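Ankyrin repeat and SOCS box protein 11 (Homo sapiens, PDB 4UUC) recruits target proteins such as BIK, DIRAS2 and RPN1 to a cullin-5-RING E3 ubiquitin ligase for ubiquitination, here represented by its ankyrin repeat domain. Local coordinates at residues L18-L23 against V50-A55; T169-A174 against H184-Y189; P105-V110 against I128-P133. All coordinates share one frame; numbering follows the deposited sequence.

Contact 1: L18-L23 against V50-A55; sequences LALKTL and VACAKA
L20 reaches from helix 17-26 toward helix 50-58 and meets it with one methyl, CD2. Its CG lies anti to the backbone N (chi1 -180°), which carries the branch across to the next helix. L20 CD2 meets residues one turn apart, coming within 3.8 Å of A55 CB and 4.1 Å of C52 CB. L20 CD2 also lies 3.8 Å from the carbonyl oxygen C52 O, a van der Waals approach. A55 points its methyl back toward L20. C52 lies alongside: its SG is turned beside its own backbone N, and CB is the side-chain atom that meets L20. K21 starts off to one side, but its chain bends back and brings NZ to 4.3 Å from A55 CB at the exposed margin. The two helix segments run nearly parallel, at 11°, with axes 10.0 Å apart. They belong to ANK 1 and ANK 2, so the contact joins successive repeats of the ankyrin stack. L20 also packs on L8, A11 and A12 of helix 7-14, and L17 touches A51 and C52. Between the two segments the contact is almost wholly apolar and centres on one leucine methyl. It is held by dispersion, with no directional bond to set a polar geometry.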
# COMPACT_ATOMS: atom_id res chain seq x y z
N LEU A 18 20.77 -17.54 10.19
CA LEU A 18 21.59 -18.32 11.11
C LEU A 18 22.26 -17.41 12.14
O LEU A 18 22.29 -17.74 13.33
CB LEU A 18 22.63 -19.14 10.36
CG LEU A 18 22.05 -20.20 9.40
CD1 LEU A 18 23.17 -21.08 8.88
CD2 LEU A 18 20.96 -21.06 10.04
N ALA A 19 22.78 -16.26 11.71
CA ALA A 19 23.35 -15.30 12.64
C ALA A 19 22.29 -14.77 13.61
O ALA A 19 22.52 -14.66 14.81
CB ALA A 19 24.00 -14.15 11.89
N LEU A 20 21.11 -14.45 13.07
CA LEU A 20 20.02 -13.95 13.89
C LEU A 20 19.63 -14.96 14.98
O LEU A 20 19.51 -14.60 16.15
CB LEU A 20 18.81 -13.63 13.01
CG LEU A 20 17.59 -13.09 13.76
CD1 LEU A 20 17.28 -11.67 13.32
CD2 LEU A 20 16.40 -14.00 13.55
N LYS A 21 19.43 -16.21 14.59
CA LYS A 21 19.04 -17.25 15.53
C LYS A 21 20.15 -17.52 16.54
O LYS A 21 19.88 -17.84 17.70
CB LYS A 21 18.65 -18.53 14.80
CG LYS A 21 17.37 -18.39 13.99
CD LYS A 21 17.05 -19.66 13.21
CE LYS A 21 16.46 -20.74 14.10
NZ LYS A 21 15.07 -20.41 14.53
N THR A 22 21.40 -17.38 16.11
CA THR A 22 22.53 -17.58 17.01
C THR A 22 22.52 -16.50 18.10
O THR A 22 22.68 -16.80 19.28
CB THR A 22 23.87 -17.56 16.25
OG1 THR A 22 23.90 -18.64 15.31
CG2 THR A 22 25.05 -17.71 17.21
N LEU A 23 22.31 -15.26 17.69
CA LEU A 23 22.24 -14.14 18.62
C LEU A 23 21.07 -14.29 19.60
O LEU A 23 21.21 -14.03 20.79
CB LEU A 23 22.13 -12.82 17.86
CG LEU A 23 23.39 -12.37 17.12
CD1 LEU A 23 23.08 -11.30 16.09
CD2 LEU A 23 24.43 -11.88 18.11
N VAL A 50 11.13 -13.22 5.84
CA VAL A 50 10.07 -13.86 6.61
C VAL A 50 10.59 -14.82 7.69
O VAL A 50 10.01 -14.89 8.78
CB VAL A 50 9.09 -14.63 5.67
CG1 VAL A 50 9.80 -15.79 4.97
CG2 VAL A 50 7.88 -15.13 6.44
N ALA A 51 11.66 -15.55 7.41
CA ALA A 51 12.19 -16.51 8.38
C ALA A 51 12.74 -15.77 9.60
O ALA A 51 12.50 -16.18 10.74
CB ALA A 51 13.26 -17.39 7.75
N CYS A 52 13.45 -14.68 9.36
CA CYS A 52 13.96 -13.85 10.44
C CYS A 52 12.80 -13.24 11.23
O CYS A 52 12.82 -13.22 12.46
CB CYS A 52 14.87 -12.74 9.91
SG CYS A 52 16.47 -13.32 9.30
N ALA A 53 11.80 -12.73 10.52
CA ALA A 53 10.63 -12.15 11.18
C ALA A 53 9.95 -13.17 12.10
O ALA A 53 9.65 -12.86 13.24
CB ALA A 53 9.64 -11.63 10.14
N LYS A 54 9.76 -14.39 11.60
CA LYS A 54 9.06 -15.41 12.39
C LYS A 54 9.87 -15.82 13.61
O LYS A 54 9.30 -16.02 14.68
CB LYS A 54 8.76 -16.65 11.54
CG LYS A 54 7.88 -17.66 12.27
CD LYS A 54 7.51 -18.84 11.40
CE LYS A 54 6.55 -19.77 12.13
NZ LYS A 54 6.17 -20.95 11.30
N ALA A 55 11.19 -15.93 13.45
CA ALA A 55 12.06 -16.29 14.57
C ALA A 55 11.99 -15.22 15.66
O ALA A 55 11.99 -15.54 16.85
CB ALA A 55 13.49 -16.46 14.08

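Contact 2: T169-A174 against H184-Y189; sequences TPLHAA and HLLTDY
The apolar contacts all converge on L186. It projects from helix 180-188 toward helix 170-175 and splits its two methyls between neighbouring residues. CD1 of L186 lies against the backbone of L171, 3.5 Å from L171 CA. The same methyl meets L171 CD1 at 3.8 Å and A174 CB at 4.0 Å. The other methyl, L186 CD2, touches the proline ring at P170 CB, 4.1 Å away. L171 sets off to one side of the contact, and its CG is anti to the backbone N (chi1 -173°). Its end then swings nearer, and the two leucines slide past each other in opposite directions. All four of these residues are buried.

The segments lie on the two antiparallel helices of ANK 6, joined by a short turn. Their axes cross at -160° and come within 10.3 Å. T169-P170-L171-H172 is the TPLH signature of the ankyrin repeat. The pair is covered by its neighbours in the stack: P170 packs on L139 and C143 of helix 138-144, and L171 touches L217 of helix 212-220.

No hydrogen bond crosses between the segments; the first one carries its own polar network. T169 OG1 accepts from H172 N at 3.2 Å and, weakly, from L171 N. In return T169 N donates to H172 ND1 at 3.2 Å, close to the imidazole plane. This exchange between the two ends of TPLH is a capping box, with T169 at N-cap and H172 at N3. The far nitrogen of the ring, H172 NE2, makes a weak hydrogen bond to K201 O.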
# COMPACT_ATOMS: atom_id res chain seq x y z
N THR A 169 -11.17 12.41 -8.11
CA THR A 169 -11.55 11.02 -8.31
C THR A 169 -10.36 10.22 -8.85
O THR A 169 -9.39 10.81 -9.32
CB THR A 169 -12.75 10.88 -9.28
OG1 THR A 169 -12.32 11.14 -10.62
CG2 THR A 169 -13.88 11.84 -8.91
N PRO A 170 -10.43 8.88 -8.77
CA PRO A 170 -9.40 8.04 -9.39
C PRO A 170 -9.20 8.36 -10.87
O PRO A 170 -8.08 8.26 -11.37
CB PRO A 170 -9.95 6.63 -9.20
CG PRO A 170 -10.74 6.73 -7.95
CD PRO A 170 -11.39 8.08 -8.00
N LEU A 171 -10.27 8.75 -11.56
CA LEU A 171 -10.16 9.10 -12.97
C LEU A 171 -9.36 10.39 -13.15
O LEU A 171 -8.58 10.51 -14.10
CB LEU A 171 -11.55 9.25 -13.60
CG LEU A 171 -11.57 9.45 -15.12
CD1 LEU A 171 -11.17 8.17 -15.85
CD2 LEU A 171 -12.94 9.92 -15.58
N HIS A 172 -9.53 11.36 -12.25
CA HIS A 172 -8.73 12.58 -12.29
C HIS A 172 -7.25 12.24 -12.14
O HIS A 172 -6.41 12.77 -12.87
CB HIS A 172 -9.15 13.56 -11.20
CG HIS A 172 -10.42 14.29 -11.48
ND1 HIS A 172 -11.59 14.05 -10.79
CD2 HIS A 172 -10.72 15.26 -12.38
CE1 HIS A 172 -12.55 14.83 -11.25
NE2 HIS A 172 -12.04 15.57 -12.22
N ALA A 173 -6.94 11.36 -11.20
CA ALA A 173 -5.57 10.92 -10.98
C ALA A 173 -5.02 10.23 -12.22
O ALA A 173 -3.90 10.50 -12.64
CB ALA A 173 -5.49 9.99 -9.79
N ALA A 174 -5.83 9.35 -12.81
CA ALA A 174 -5.42 8.61 -14.00
C ALA A 174 -5.17 9.55 -15.18
O ALA A 174 -4.28 9.31 -16.00
CB ALA A 174 -6.47 7.57 -14.36
N HIS A 184 -9.74 3.18 -19.45
CA HIS A 184 -10.85 2.36 -19.95
C HIS A 184 -11.42 1.46 -18.85
O HIS A 184 -12.64 1.24 -18.80
CB HIS A 184 -10.40 1.52 -21.14
CG HIS A 184 -10.15 2.32 -22.38
ND1 HIS A 184 -11.09 3.19 -22.90
CD2 HIS A 184 -9.08 2.40 -23.20
CE1 HIS A 184 -10.60 3.77 -23.98
NE2 HIS A 184 -9.38 3.31 -24.19
N LEU A 185 -10.57 0.97 -17.95
CA LEU A 185 -11.04 0.16 -16.83
C LEU A 185 -11.96 0.96 -15.92
O LEU A 185 -13.03 0.48 -15.54
CB LEU A 185 -9.85 -0.38 -16.02
CG LEU A 185 -9.18 -1.65 -16.54
CD1 LEU A 185 -7.85 -1.87 -15.83
CD2 LEU A 185 -10.08 -2.86 -16.35
N LEU A 186 -11.55 2.17 -15.55
CA LEU A 186 -12.39 3.04 -14.72
C LEU A 186 -13.72 3.35 -15.41
O LEU A 186 -14.78 3.27 -14.80
CB LEU A 186 -11.67 4.35 -14.40
CG LEU A 186 -10.50 4.28 -13.41
CD1 LEU A 186 -9.85 5.65 -13.30
CD2 LEU A 186 -10.96 3.79 -12.05
N THR A 187 -13.64 3.71 -16.69
CA THR A 187 -14.83 4.03 -17.46
C THR A 187 -15.76 2.81 -17.55
O THR A 187 -16.97 2.94 -17.39
CB THR A 187 -14.47 4.51 -18.87
OG1 THR A 187 -13.62 5.67 -18.77
CG2 THR A 187 -15.72 4.87 -19.65
N ASP A 188 -15.18 1.64 -17.81
CA ASP A 188 -15.96 0.41 -17.90
C ASP A 188 -16.71 0.11 -16.60
O ASP A 188 -17.77 -0.51 -16.63
CB ASP A 188 -15.06 -0.79 -18.23
CG ASP A 188 -14.55 -0.78 -19.66
OD1 ASP A 188 -15.10 -0.05 -20.51
OD2 ASP A 188 -13.59 -1.54 -19.93
N TYR A 189 -16.15 0.55 -15.48
CA TYR A 189 -16.75 0.32 -14.17
C TYR A 189 -17.55 1.52 -13.67
O TYR A 189 -17.87 1.62 -12.48
CB TYR A 189 -15.66 -0.06 -13.16
CG TYR A 189 -15.37 -1.53 -13.13
CD1 TYR A 189 -14.45 -2.10 -13.99
CD2 TYR A 189 -16.04 -2.37 -12.24
CE1 TYR A 189 -14.18 -3.45 -13.96
CE2 TYR A 189 -15.79 -3.73 -12.21
CZ TYR A 189 -14.86 -4.26 -13.07
OH TYR A 189 -14.60 -5.61 -13.05

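Contact 3: P105-V110 against I128-P133; sequences PIHEAV and IDHEVP
The imidazole of H107 has V132 CG2 over one face and H130 O at its edge, near the ring plane. The methyl V132 CG2 sits 3.7 Å from the ring centroid and makes a CH-pi contact. It is nearest to H107 CE1, at 3.4 Å. At the edge, H107 NE2 donates to H130 O over 2.9 Å, a weak bond bent to 129°. The H130 ring is steeply turned: the planes meet at 77° with centroids 5.5 Å apart, an offset edge-to-face pair, the edge of H107 turned toward the face of H130. V132 CG2 also lies over a face of H130 and so packs on both rings. H107 CG is anti to its carbonyl carbon (chi1 -68°), which directs the ring toward the loop. ND1 bonds to S104 OG. The N-H of NE2 is probably shared between H130 O and G136 O, both bonds being weak. Together these bonds would restrain the ring's rotation. H107 stands two residues after P105 in the first helix of ANK 4. Its bonding to both S104, the hydroxyl residue of its own motif, and the loop to the next repeat follows the ankyrin TPLH motif, here as the variant S-P-I-H.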
# COMPACT_ATOMS: atom_id res chain seq x y z
N PRO A 105 -0.65 0.36 5.72
CA PRO A 105 0.00 -0.69 4.93
C PRO A 105 -0.56 -0.86 3.52
O PRO A 105 0.23 -0.98 2.58
CB PRO A 105 -0.25 -1.95 5.77
CG PRO A 105 -0.41 -1.45 7.16
CD PRO A 105 -1.13 -0.15 7.02
N ILE A 106 -1.88 -0.88 3.36
CA ILE A 106 -2.45 -1.18 2.05
C ILE A 106 -2.11 -0.08 1.03
O ILE A 106 -1.86 -0.38 -0.14
CB ILE A 106 -3.98 -1.41 2.11
CG1 ILE A 106 -4.46 -2.07 0.81
CG2 ILE A 106 -4.73 -0.10 2.38
CD1 ILE A 106 -5.93 -2.44 0.80
N HIS A 107 -2.08 1.17 1.46
CA HIS A 107 -1.79 2.27 0.54
C HIS A 107 -0.35 2.22 0.04
O HIS A 107 -0.08 2.53 -1.13
CB HIS A 107 -2.09 3.62 1.19
CG HIS A 107 -3.54 3.85 1.45
ND1 HIS A 107 -4.21 3.27 2.50
CD2 HIS A 107 -4.47 4.57 0.76
CE1 HIS A 107 -5.48 3.63 2.46
NE2 HIS A 107 -5.66 4.42 1.42
N GLU A 108 0.58 1.81 0.90
CA GLU A 108 1.97 1.65 0.48
C GLU A 108 2.11 0.45 -0.45
O GLU A 108 2.83 0.52 -1.45
CB GLU A 108 2.89 1.50 1.69
CG GLU A 108 4.37 1.49 1.34
CD GLU A 108 4.86 2.82 0.78
OE1 GLU A 108 4.22 3.86 1.04
OE2 GLU A 108 5.89 2.82 0.07
N ALA A 109 1.43 -0.64 -0.13
CA ALA A 109 1.47 -1.83 -0.98
C ALA A 109 1.00 -1.49 -2.39
O ALA A 109 1.65 -1.86 -3.38
CB ALA A 109 0.62 -2.94 -0.40
N VAL A 110 -0.12 -0.78 -2.49
CA VAL A 110 -0.68 -0.42 -3.79
C VAL A 110 0.27 0.52 -4.53
O VAL A 110 0.54 0.32 -5.71
CB VAL A 110 -2.06 0.25 -3.65
CG1 VAL A 110 -2.55 0.79 -5.00
CG2 VAL A 110 -3.07 -0.75 -3.10
N ILE A 128 -11.88 -1.62 1.70
CA ILE A 128 -11.42 -1.45 0.33
C ILE A 128 -11.49 0.01 -0.11
O ILE A 128 -10.74 0.44 -0.99
CB ILE A 128 -12.23 -2.34 -0.65
CG1 ILE A 128 -11.51 -2.43 -2.00
CG2 ILE A 128 -13.65 -1.81 -0.80
CD1 ILE A 128 -12.04 -3.54 -2.90
N ASP A 129 -12.37 0.78 0.53
CA ASP A 129 -12.54 2.20 0.22
C ASP A 129 -11.94 3.11 1.30
O ASP A 129 -12.39 4.23 1.49
CB ASP A 129 -14.02 2.55 0.05
CG ASP A 129 -14.67 1.83 -1.11
OD1 ASP A 129 -14.06 1.76 -2.20
OD2 ASP A 129 -15.80 1.32 -0.93
N HIS A 130 -10.92 2.62 2.01
CA HIS A 130 -10.31 3.39 3.08
C HIS A 130 -9.60 4.63 2.55
O HIS A 130 -8.53 4.52 1.94
CB HIS A 130 -9.31 2.53 3.87
CG HIS A 130 -8.69 3.24 5.03
ND1 HIS A 130 -7.49 2.85 5.59
CD2 HIS A 130 -9.10 4.32 5.74
CE1 HIS A 130 -7.19 3.65 6.59
NE2 HIS A 130 -8.15 4.55 6.70
N GLU A 131 -10.18 5.81 2.78
CA GLU A 131 -9.55 7.05 2.33
C GLU A 131 -8.66 7.64 3.41
O GLU A 131 -9.15 8.22 4.38
CB GLU A 131 -10.58 8.09 1.90
CG GLU A 131 -9.93 9.38 1.38
CD GLU A 131 -10.92 10.43 0.90
OE1 GLU A 131 -12.13 10.14 0.83
OE2 GLU A 131 -10.47 11.55 0.58
N VAL A 132 -7.35 7.49 3.25
CA VAL A 132 -6.40 8.17 4.12
C VAL A 132 -6.34 9.64 3.70
O VAL A 132 -6.17 9.94 2.52
CB VAL A 132 -4.99 7.53 4.04
CG1 VAL A 132 -3.96 8.39 4.75
CG2 VAL A 132 -5.03 6.14 4.64
N PRO A 133 -6.52 10.56 4.66
CA PRO A 133 -6.51 11.98 4.29
C PRO A 133 -5.29 12.38 3.46
O PRO A 133 -4.16 12.03 3.82
CB PRO A 133 -6.50 12.69 5.65
CG PRO A 133 -7.20 11.75 6.56
CD PRO A 133 -6.79 10.37 6.10

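In the fold
From the N terminus, contact 1 comes first. It joins helix 17-26 of ANK 1 to helix 50-58 of ANK 2, closing a loop that includes helix 40-46. Contact 3 follows, about 30 Å away between centres. It brings helix 105-111 to the loop before helix 138-144, with helix 115-123 in between. Contact 2 closes the helix-turn-helix of ANK 6, its centre about 17 Å from that of contact 3. The three are in series, and none nests or crosses. Contacts 1 and 2 lie on opposite sides of the chain's centre, with contact 3 near it. Together they cover packing between repeats, packing within a repeat, and a helix-to-loop contact.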